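Local coordinates for period circadian protein homolog 2 (Mus musculus, PDB 3GDI), which is a component of the mammalian circadian clock that carries tandem PAS domains and probably works through PAS-mediated protein interactions in transcriptional regulation, at residues 64-69 / 106-110; 72-77 / 103-107; 122-128 / 145-151. All blocks are in the same frame, centred on the assembly; numbering follows the deposited sequence.

In the fold
All three contacts belong to the PAS-A domain and meet at its five-stranded antiparallel sheet. Contacts 1 and 2 are both buried and both use strand 104-108, outermost in this chain's sheet: the first ties the loop 64-69 to it, the second lays helix 70-76 over it, and Cys-106 touches both partners. They join where Leu-65 CD2 packs 3.9 Å from Phe-73 CB. Contact 3, only partly buried, pairs strands 121-131 and 142-150 further into the sheet, the former being the neighbour of strand 104-108. The chemistry changes accordingly: a bidentate salt bridge with two backbone bonds in contact 1, aromatic and apolar packing in contact 2, and a ladder of seven backbone hydrogen bonds in contact 3.

Contact 1: 64-69 / 106-110; sequences FLAPHD and CRVSV
Asp-69 and Arg-107 meet at about a right angle, yet their carboxylate and guanidinium planes lie within 17° of each other, the geometry of a side-on bidentate salt bridge. NH2 of Arg-107 reaches OD1 of Asp-69 at 2.9 Å and NE reaches OD2 at 3.0 Å, each on the syn lone pair. Bends at chi2 and chi3 (-71°) fold the arginine chain back to present this edge. OD2 takes a second bond, the carboxylate's third, from the backbone N of Arg-107 at 3.2 Å, which arrives from above the carboxylate plane. A lysine in place of Asp-69 would probably cost the guanidinium its side-on partner, deprive the backbone N-H of its acceptor and set two positive charges close together.

Leu-65 and Val-108 form a single backbone bridge flanked by Ser-109 N to Phe-64 O (2.7 Å) and Ala-66 N to Arg-107 O (2.9 Å). Their side chains cross obliquely, CD1 of Leu-65 lying 3.8 Å from CG2 of Val-108, while Ser-109 O sits at the edge of the Phe-64 ring. The loop lines strand 104-108 just before helix 70-76, whose Phe-73 touches Leu-65; Asp-194 of helix 192-195 also bridges to Arg-107 NH2.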
loop_
_atom_site.group_PDB
_atom_site.type_symbol
_atom_site.label_atom_id
_atom_site.label_comp_id
_atom_site.label_asym_id
_atom_site.label_seq_id
_atom_site.Cartn_x
_atom_site.Cartn_y
_atom_site.Cartn_z
ATOM N N PHE A 64 23.582 0.365 6.199
ATOM C CA PHE A 64 23.880 -1.065 6.053
ATOM C C PHE A 64 22.725 -1.855 5.434
ATOM O O PHE A 64 22.727 -3.083 5.464
ATOM C CB PHE A 64 24.220 -1.695 7.404
ATOM C CG PHE A 64 25.282 -0.969 8.155
ATOM C CD1 PHE A 64 24.942 -0.058 9.149
ATOM C CD2 PHE A 64 26.623 -1.141 7.826
ATOM C CE1 PHE A 64 25.922 0.676 9.800
ATOM C CE2 PHE A 64 27.610 -0.410 8.470
ATOM C CZ PHE A 64 27.258 0.501 9.459
ATOM N N LEU A 65 21.745 -1.144 4.884
ATOM C CA LEU A 65 20.574 -1.750 4.253
ATOM C C LEU A 65 20.677 -1.672 2.732
ATOM O O LEU A 65 21.389 -0.827 2.188
ATOM C CB LEU A 65 19.303 -1.004 4.672
ATOM C CG LEU A 65 18.492 -1.325 5.925
ATOM C CD1 LEU A 65 19.313 -2.116 6.913
ATOM C CD2 LEU A 65 17.990 -0.014 6.519
ATOM N N ALA A 66 19.967 -2.554 2.043
ATOM C CA ALA A 66 19.960 -2.504 0.595
ATOM C C ALA A 66 19.396 -1.108 0.320
ATOM O O ALA A 66 18.478 -0.656 1.012
ATOM C CB ALA A 66 19.037 -3.571 0.043
ATOM N N PRO A 67 19.946 -0.396 -0.673
ATOM C CA PRO A 67 19.447 0.952 -0.977
ATOM C C PRO A 67 17.943 1.039 -1.243
ATOM O O PRO A 67 17.320 2.059 -0.958
ATOM C CB PRO A 67 20.290 1.365 -2.183
ATOM C CG PRO A 67 21.605 0.664 -1.913
ATOM C CD PRO A 67 21.129 -0.715 -1.493
ATOM N N HIS A 68 17.360 -0.027 -1.784
ATOM C CA HIS A 68 15.927 -0.048 -2.064
ATOM C C HIS A 68 15.090 -0.227 -0.805
ATOM O O HIS A 68 13.923 0.153 -0.774
ATOM C CB HIS A 68 15.569 -1.182 -3.027
ATOM C CG HIS A 68 15.759 -0.845 -4.474
ATOM N ND1 HIS A 68 17.000 -0.784 -5.072
ATOM C CD2 HIS A 68 14.860 -0.553 -5.442
ATOM C CE1 HIS A 68 16.856 -0.470 -6.348
ATOM N NE2 HIS A 68 15.567 -0.324 -6.598
ATOM N N ASP A 69 15.680 -0.814 0.233
ATOM C CA ASP A 69 14.950 -1.066 1.467
ATOM C C ASP A 69 14.963 0.084 2.462
ATOM O O ASP A 69 14.233 0.061 3.453
ATOM C CB ASP A 69 15.473 -2.340 2.127
ATOM C CG ASP A 69 15.361 -3.552 1.217
ATOM O OD1 ASP A 69 14.319 -3.678 0.536
ATOM O OD2 ASP A 69 16.302 -4.382 1.187
ATOM N N CYS A 106 13.996 -6.415 5.602
ATOM C CA CYS A 106 15.101 -5.625 5.066
ATOM C C CYS A 106 16.321 -6.495 4.818
ATOM O O CYS A 106 16.564 -7.464 5.543
ATOM C CB CYS A 106 15.488 -4.510 6.039
ATOM S SG CYS A 106 14.767 -2.892 5.687
ATOM N N ARG A 107 17.075 -6.157 3.776
ATOM C CA ARG A 107 18.297 -6.882 3.451
ATOM C C ARG A 107 19.427 -6.068 4.073
ATOM O O ARG A 107 19.553 -4.872 3.815
ATOM C CB ARG A 107 18.458 -6.990 1.935
ATOM C CG ARG A 107 17.771 -8.222 1.340
ATOM C CD ARG A 107 17.264 -8.001 -0.085
ATOM N NE ARG A 107 16.109 -7.106 -0.094
ATOM C CZ ARG A 107 15.165 -7.082 -1.035
ATOM N NH1 ARG A 107 15.218 -7.911 -2.070
ATOM N NH2 ARG A 107 14.158 -6.226 -0.934
ATOM N N VAL A 108 20.226 -6.712 4.914
ATOM C CA VAL A 108 21.322 -6.032 5.601
ATOM C C VAL A 108 22.692 -6.540 5.166
ATOM O O VAL A 108 22.853 -7.712 4.841
ATOM C CB VAL A 108 21.188 -6.203 7.134
ATOM C CG1 VAL A 108 22.217 -5.339 7.857
ATOM C CG2 VAL A 108 19.775 -5.834 7.568
ATOM N N SER A 109 23.672 -5.643 5.163
ATOM C CA SER A 109 25.038 -5.982 4.771
ATOM C C SER A 109 26.064 -5.118 5.480
ATOM O O SER A 109 25.938 -3.894 5.501
ATOM C CB SER A 109 25.231 -5.800 3.265
ATOM O OG SER A 109 26.603 -5.895 2.914
ATOM N N VAL A 110 27.080 -5.757 6.054
ATOM C CA VAL A 110 28.145 -5.029 6.737
ATOM C C VAL A 110 29.186 -4.661 5.677
ATOM O O VAL A 110 30.357 -5.042 5.768
ATOM C CB VAL A 110 28.803 -5.891 7.847
ATOM C CG1 VAL A 110 29.876 -5.088 8.576
ATOM C CG2 VAL A 110 27.744 -6.354 8.837
#

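Contact 2: 72-77 / 103-107; sequences VFHSYT and SFFCR
The rings of Tyr-76 and Phe-104 lie in nearly parallel planes, 3° apart, but slid so far that they barely overlap, with centroids 5.2 Å apart. Each ring instead receives the other's CB on one face: Phe-104 CB stands 3.6 Å from the Tyr-76 centroid, and Tyr-76 CB stands 3.8 Å from the Phe-104 centroid, a reciprocal pair of CH-pi contacts made as the side chains run past each other in opposite directions. At the edge of the Phe-104 ring, in its plane, lies Cys-106 SG.

With chi1 at 62°, CG of Phe-104 sits between its backbone N and carbonyl carbon, and the ring reaches across to segment 72-77, where Val-72 CG1, Phe-73 and Thr-77 CG2 gather round it. Its CZ comes within 4.0 Å of Phe-73 CD2, the two side chains meeting at a slant. On the Phe-73 ring itself, Thr-77 CG2 lies centrally over one face.

The axes of helix 72-76 and strand 104-107 approach to 9.0 Å, with 151° between their directions. The contacts between them are apolar or aromatic, consistent with burial and close fit, rather than directional polar bonds, holding the helix against the PAS sheet.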
loop_
_atom_site.group_PDB
_atom_site.type_symbol
_atom_site.label_atom_id
_atom_site.label_comp_id
_atom_site.label_asym_id
_atom_site.label_seq_id
_atom_site.Cartn_x
_atom_site.Cartn_y
_atom_site.Cartn_z
ATOM N N VAL A 72 11.717 1.789 2.804
ATOM C CA VAL A 72 10.855 0.838 3.499
ATOM C C VAL A 72 11.062 0.953 5.012
ATOM O O VAL A 72 10.105 1.091 5.770
ATOM C CB VAL A 72 11.163 -0.608 3.036
ATOM C CG1 VAL A 72 10.331 -1.615 3.819
ATOM C CG2 VAL A 72 10.886 -0.729 1.544
ATOM N N PHE A 73 12.324 0.905 5.434
ATOM C CA PHE A 73 12.698 1.004 6.843
ATOM C C PHE A 73 12.130 2.253 7.510
ATOM O O PHE A 73 11.629 2.191 8.617
ATOM C CB PHE A 73 14.233 0.993 6.969
ATOM C CG PHE A 73 14.738 1.293 8.355
ATOM C CD1 PHE A 73 14.904 2.606 8.784
ATOM C CD2 PHE A 73 15.036 0.263 9.236
ATOM C CE1 PHE A 73 15.359 2.888 10.071
ATOM C CE2 PHE A 73 15.488 0.530 10.518
ATOM C CZ PHE A 73 15.651 1.849 10.938
ATOM N N HIS A 74 12.225 3.390 6.836
ATOM C CA HIS A 74 11.714 4.645 7.376
ATOM C C HIS A 74 10.199 4.602 7.500
ATOM O O HIS A 74 9.624 5.072 8.485
ATOM C CB HIS A 74 12.125 5.802 6.467
ATOM C CG HIS A 74 13.570 6.173 6.585
ATOM N ND1 HIS A 74 14.320 6.605 5.511
ATOM C CD2 HIS A 74 14.402 6.189 7.657
ATOM C CE1 HIS A 74 15.551 6.868 5.915
ATOM N NE2 HIS A 74 15.626 6.624 7.212
ATOM N N SER A 75 9.553 4.032 6.491
ATOM C CA SER A 75 8.100 3.926 6.489
ATOM C C SER A 75 7.568 3.140 7.691
ATOM O O SER A 75 6.625 3.572 8.346
ATOM C CB SER A 75 7.624 3.270 5.196
ATOM O OG SER A 75 6.264 2.904 5.306
ATOM N N TYR A 76 8.179 1.998 7.981
ATOM C CA TYR A 76 7.744 1.160 9.090
ATOM C C TYR A 76 8.308 1.574 10.444
ATOM O O TYR A 76 7.967 0.984 11.463
ATOM C CB TYR A 76 8.112 -0.302 8.816
ATOM C CG TYR A 76 7.205 -1.010 7.823
ATOM C CD1 TYR A 76 5.941 -1.482 8.207
ATOM C CD2 TYR A 76 7.611 -1.220 6.503
ATOM C CE1 TYR A 76 5.106 -2.151 7.302
ATOM C CE2 TYR A 76 6.781 -1.888 5.588
ATOM C CZ TYR A 76 5.529 -2.350 5.999
ATOM O OH TYR A 76 4.711 -2.996 5.100
ATOM N N THR A 77 9.172 2.580 10.460
ATOM C CA THR A 77 9.761 3.038 11.713
ATOM C C THR A 77 9.270 4.443 12.006
ATOM O O THR A 77 9.739 5.100 12.934
ATOM C CB THR A 77 11.313 3.034 11.651
ATOM O OG1 THR A 77 11.756 3.830 10.546
ATOM C CG2 THR A 77 11.837 1.617 11.488
ATOM N N SER A 103 5.685 -6.280 11.582
ATOM C CA SER A 103 7.083 -6.495 11.226
ATOM C C SER A 103 7.263 -6.342 9.723
ATOM O O SER A 103 6.358 -6.649 8.951
ATOM C CB SER A 103 7.538 -7.895 11.642
ATOM O OG SER A 103 7.639 -7.998 13.048
ATOM N N PHE A 104 8.435 -5.871 9.312
ATOM C CA PHE A 104 8.735 -5.687 7.897
ATOM C C PHE A 104 10.065 -6.377 7.608
ATOM O O PHE A 104 10.730 -6.849 8.533
ATOM C CB PHE A 104 8.809 -4.186 7.567
ATOM C CG PHE A 104 9.889 -3.450 8.310
ATOM C CD1 PHE A 104 11.094 -3.141 7.688
ATOM C CD2 PHE A 104 9.724 -3.105 9.648
ATOM C CE1 PHE A 104 12.117 -2.503 8.385
ATOM C CE2 PHE A 104 10.746 -2.465 10.353
ATOM C CZ PHE A 104 11.946 -2.168 9.715
ATOM N N PHE A 105 10.451 -6.443 6.338
ATOM C CA PHE A 105 11.706 -7.090 5.959
ATOM C C PHE A 105 12.727 -6.154 5.319
ATOM O O PHE A 105 12.378 -5.241 4.578
ATOM C CB PHE A 105 11.435 -8.244 4.996
ATOM C CG PHE A 105 10.523 -9.289 5.550
ATOM C CD1 PHE A 105 9.160 -9.049 5.669
ATOM C CD2 PHE A 105 11.024 -10.519 5.953
ATOM C CE1 PHE A 105 8.308 -10.019 6.180
ATOM C CE2 PHE A 105 10.181 -11.494 6.465
ATOM C CZ PHE A 105 8.818 -11.242 6.578
ATOM N N CYS A 106 13.996 -6.415 5.602
ATOM C CA CYS A 106 15.101 -5.625 5.066
ATOM C C CYS A 106 16.321 -6.495 4.818
ATOM O O CYS A 106 16.564 -7.464 5.543
ATOM C CB CYS A 106 15.488 -4.510 6.039
ATOM S SG CYS A 106 14.767 -2.892 5.687
ATOM N N ARG A 107 17.075 -6.157 3.776
ATOM C CA ARG A 107 18.297 -6.882 3.451
ATOM C C ARG A 107 19.427 -6.068 4.073
ATOM O O ARG A 107 19.553 -4.872 3.815
ATOM C CB ARG A 107 18.458 -6.990 1.935
ATOM C CG ARG A 107 17.771 -8.222 1.340
ATOM C CD ARG A 107 17.264 -8.001 -0.085
ATOM N NE ARG A 107 16.109 -7.106 -0.094
ATOM C CZ ARG A 107 15.165 -7.082 -1.035
ATOM N NH1 ARG A 107 15.218 -7.911 -2.070
ATOM N NH2 ARG A 107 14.158 -6.226 -0.934
#

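Contact 3: 122-128 / 145-151; sequences PFRMTPY and LLLAERV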
loop_
_atom_site.group_PDB
_atom_site.type_symbol
_atom_site.label_atom_id
_atom_site.label_comp_id
_atom_site.label_asym_id
_atom_site.label_seq_id
_atom_site.Cartn_x
_atom_site.Cartn_y
_atom_site.Cartn_z
ATOM N N PRO A 122 18.573 -11.345 3.975
ATOM C CA PRO A 122 17.237 -10.918 4.394
ATOM C C PRO A 122 17.042 -11.023 5.904
ATOM O O PRO A 122 17.502 -11.971 6.529
ATOM C CB PRO A 122 16.322 -11.855 3.612
ATOM C CG PRO A 122 17.137 -13.101 3.509
ATOM C CD PRO A 122 18.499 -12.568 3.157
ATOM N N PHE A 123 16.366 -10.037 6.482
ATOM C CA PHE A 123 16.109 -10.014 7.921
ATOM C C PHE A 123 14.676 -9.596 8.204
ATOM O O PHE A 123 14.145 -8.682 7.574
ATOM C CB PHE A 123 17.055 -9.029 8.618
ATOM C CG PHE A 123 18.365 -9.627 9.014
ATOM C CD1 PHE A 123 18.518 -10.231 10.260
ATOM C CD2 PHE A 123 19.441 -9.621 8.135
ATOM C CE1 PHE A 123 19.720 -10.825 10.625
ATOM C CE2 PHE A 123 20.651 -10.209 8.486
ATOM C CZ PHE A 123 20.793 -10.814 9.734
ATOM N N ARG A 124 14.038 -10.277 9.140
ATOM C CA ARG A 124 12.684 -9.915 9.498
ATOM C C ARG A 124 12.890 -9.020 10.691
ATOM O O ARG A 124 13.643 -9.370 11.595
ATOM C CB ARG A 124 11.885 -11.139 9.908
ATOM C CG ARG A 124 10.436 -10.834 10.211
ATOM C CD ARG A 124 10.027 -11.432 11.543
ATOM N NE ARG A 124 8.599 -11.267 11.794
ATOM C CZ ARG A 124 8.007 -11.532 12.952
ATOM N NH1 ARG A 124 8.724 -11.976 13.975
ATOM N NH2 ARG A 124 6.698 -11.356 13.087
ATOM N N MET A 125 12.240 -7.865 10.703
ATOM C CA MET A 125 12.417 -6.948 11.810
ATOM C C MET A 125 11.124 -6.451 12.434
ATOM O O MET A 125 10.146 -6.185 11.738
ATOM C CB MET A 125 13.255 -5.763 11.350
ATOM C CG MET A 125 14.573 -6.169 10.732
ATOM S SD MET A 125 15.667 -4.762 10.563
ATOM C CE MET A 125 14.983 -3.976 9.086
ATOM N N THR A 126 11.130 -6.334 13.757
ATOM C CA THR A 126 9.971 -5.852 14.493
ATOM C C THR A 126 10.425 -4.575 15.188
ATOM O O THR A 126 11.377 -4.590 15.973
ATOM C CB THR A 126 9.502 -6.866 15.552
ATOM O OG1 THR A 126 9.594 -8.195 15.027
ATOM C CG2 THR A 126 8.053 -6.593 15.931
ATOM N N PRO A 127 9.753 -3.449 14.897
ATOM C CA PRO A 127 10.043 -2.127 15.451
ATOM C C PRO A 127 9.310 -1.767 16.739
ATOM O O PRO A 127 8.088 -1.914 16.835
ATOM C CB PRO A 127 9.649 -1.205 14.311
ATOM C CG PRO A 127 8.401 -1.862 13.829
ATOM C CD PRO A 127 8.764 -3.339 13.809
ATOM N N TYR A 128 10.067 -1.270 17.713
ATOM C CA TYR A 128 9.512 -0.862 19.000
ATOM C C TYR A 128 9.982 0.544 19.362
ATOM O O TYR A 128 11.162 0.866 19.219
ATOM C CB TYR A 128 9.945 -1.836 20.098
ATOM C CG TYR A 128 9.363 -3.215 19.947
ATOM C CD1 TYR A 128 7.980 -3.409 19.941
ATOM C CD2 TYR A 128 10.187 -4.331 19.814
ATOM C CE1 TYR A 128 7.431 -4.684 19.808
ATOM C CE2 TYR A 128 9.652 -5.614 19.683
ATOM C CZ TYR A 128 8.272 -5.784 19.681
ATOM O OH TYR A 128 7.732 -7.045 19.561
ATOM N N LEU A 145 13.845 0.699 18.920
ATOM C CA LEU A 145 14.611 -0.526 19.028
ATOM C C LEU A 145 13.976 -1.503 18.059
ATOM O O LEU A 145 12.792 -1.386 17.737
ATOM C CB LEU A 145 14.563 -1.070 20.458
ATOM C CG LEU A 145 15.510 -2.234 20.769
ATOM C CD1 LEU A 145 15.792 -2.268 22.254
ATOM C CD2 LEU A 145 14.906 -3.551 20.308
ATOM N N LEU A 146 14.762 -2.457 17.581
ATOM C CA LEU A 146 14.253 -3.440 16.638
ATOM C C LEU A 146 14.877 -4.801 16.828
ATOM O O LEU A 146 16.090 -4.927 16.992
ATOM C CB LEU A 146 14.507 -2.995 15.193
ATOM C CG LEU A 146 13.760 -1.780 14.649
ATOM C CD1 LEU A 146 14.683 -0.579 14.646
ATOM C CD2 LEU A 146 13.281 -2.075 13.235
ATOM N N LEU A 147 14.034 -5.822 16.806
ATOM C CA LEU A 147 14.504 -7.187 16.931
ATOM C C LEU A 147 14.600 -7.688 15.496
ATOM O O LEU A 147 13.597 -7.718 14.777
ATOM C CB LEU A 147 13.502 -8.017 17.728
ATOM C CG LEU A 147 13.408 -7.640 19.205
ATOM C CD1 LEU A 147 12.107 -8.157 19.816
ATOM C CD2 LEU A 147 14.611 -8.214 19.917
ATOM N N ALA A 148 15.806 -8.059 15.077
ATOM C CA ALA A 148 16.033 -8.524 13.722
ATOM C C ALA A 148 16.402 -9.989 13.681
ATOM O O ALA A 148 17.341 -10.417 14.343
ATOM C CB ALA A 148 17.129 -7.711 13.086
ATOM N N GLU A 149 15.668 -10.754 12.883
ATOM C CA GLU A 149 15.923 -12.180 12.742
ATOM C C GLU A 149 16.245 -12.543 11.300
ATOM O O GLU A 149 15.487 -12.219 10.382
ATOM C CB GLU A 149 14.713 -12.981 13.203
ATOM C CG GLU A 149 14.828 -14.464 12.930
ATOM C CD GLU A 149 13.621 -15.228 13.425
ATOM O OE1 GLU A 149 13.564 -16.458 13.209
ATOM O OE2 GLU A 149 12.730 -14.596 14.033
ATOM N N ARG A 150 17.373 -13.214 11.106
ATOM C CA ARG A 150 17.801 -13.632 9.779
ATOM C C ARG A 150 16.774 -14.640 9.259
ATOM O O ARG A 150 16.359 -15.537 9.991
ATOM C CB ARG A 150 19.187 -14.274 9.867
ATOM C CG ARG A 150 20.040 -14.124 8.626
ATOM C CD ARG A 150 20.010 -15.347 7.747
ATOM N NE ARG A 150 20.787 -15.114 6.532
ATOM C CZ ARG A 150 20.941 -15.999 5.548
ATOM N NH1 ARG A 150 20.374 -17.200 5.625
ATOM N NH2 ARG A 150 21.656 -15.677 4.477
ATOM N N VAL A 151 16.365 -14.477 8.002
ATOM C CA VAL A 151 15.382 -15.356 7.379
ATOM C C VAL A 151 16.025 -16.425 6.499
ATOM O O VAL A 151 16.954 -16.147 5.735
ATOM C CB VAL A 151 14.385 -14.544 6.525
ATOM C CG1 VAL A 151 13.439 -15.477 5.794
ATOM C CG2 VAL A 151 13.594 -13.599 7.411
HETATM O O HOH W 1 11.596 -9.855 15.229
#
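Segments 122-128 and 145-150 belong to the antiparallel beta hairpin of strands 121-131 and 142-150 in the PAS-A sheet; their axes approach to 4.4 Å, and seven backbone hydrogen bonds run from Val-151 N to Pro-122 O at one end to the Tyr-128 and Leu-145 pair at the other, hydrogen-bonded pairs such as Arg-124 with Glu-149 taking turns with non-hydrogen-bonded ones such as Met-125 with Ala-148.

On the face carrying Phe-123, Met-125 and Pro-127, Arg-150 crosses the Phe-123 side chain at about a right angle: its CA lies over the ring face, 3.9 Å from the centroid in a CH-pi contact, and its CG meets Phe-123 CZ at 3.6 Å. Met-125 CG rests 3.8 Å from Ala-148 CB, and Leu-146 CD2 packs against Pro-127 CB at 3.9 Å.

The other face carries Arg-124, Thr-126 and Tyr-128. Leu-147 CD1 comes in at the edge of the Tyr-128 ring, in its plane, 3.5 Å from CE2. Thr-126 has its OG1 beside the backbone N (chi1 -40°), where it bonds to Ser-103 OG and to a water 2.6 Å away; that water donates to Leu-147 O at 3.0 Å, linking the two strands.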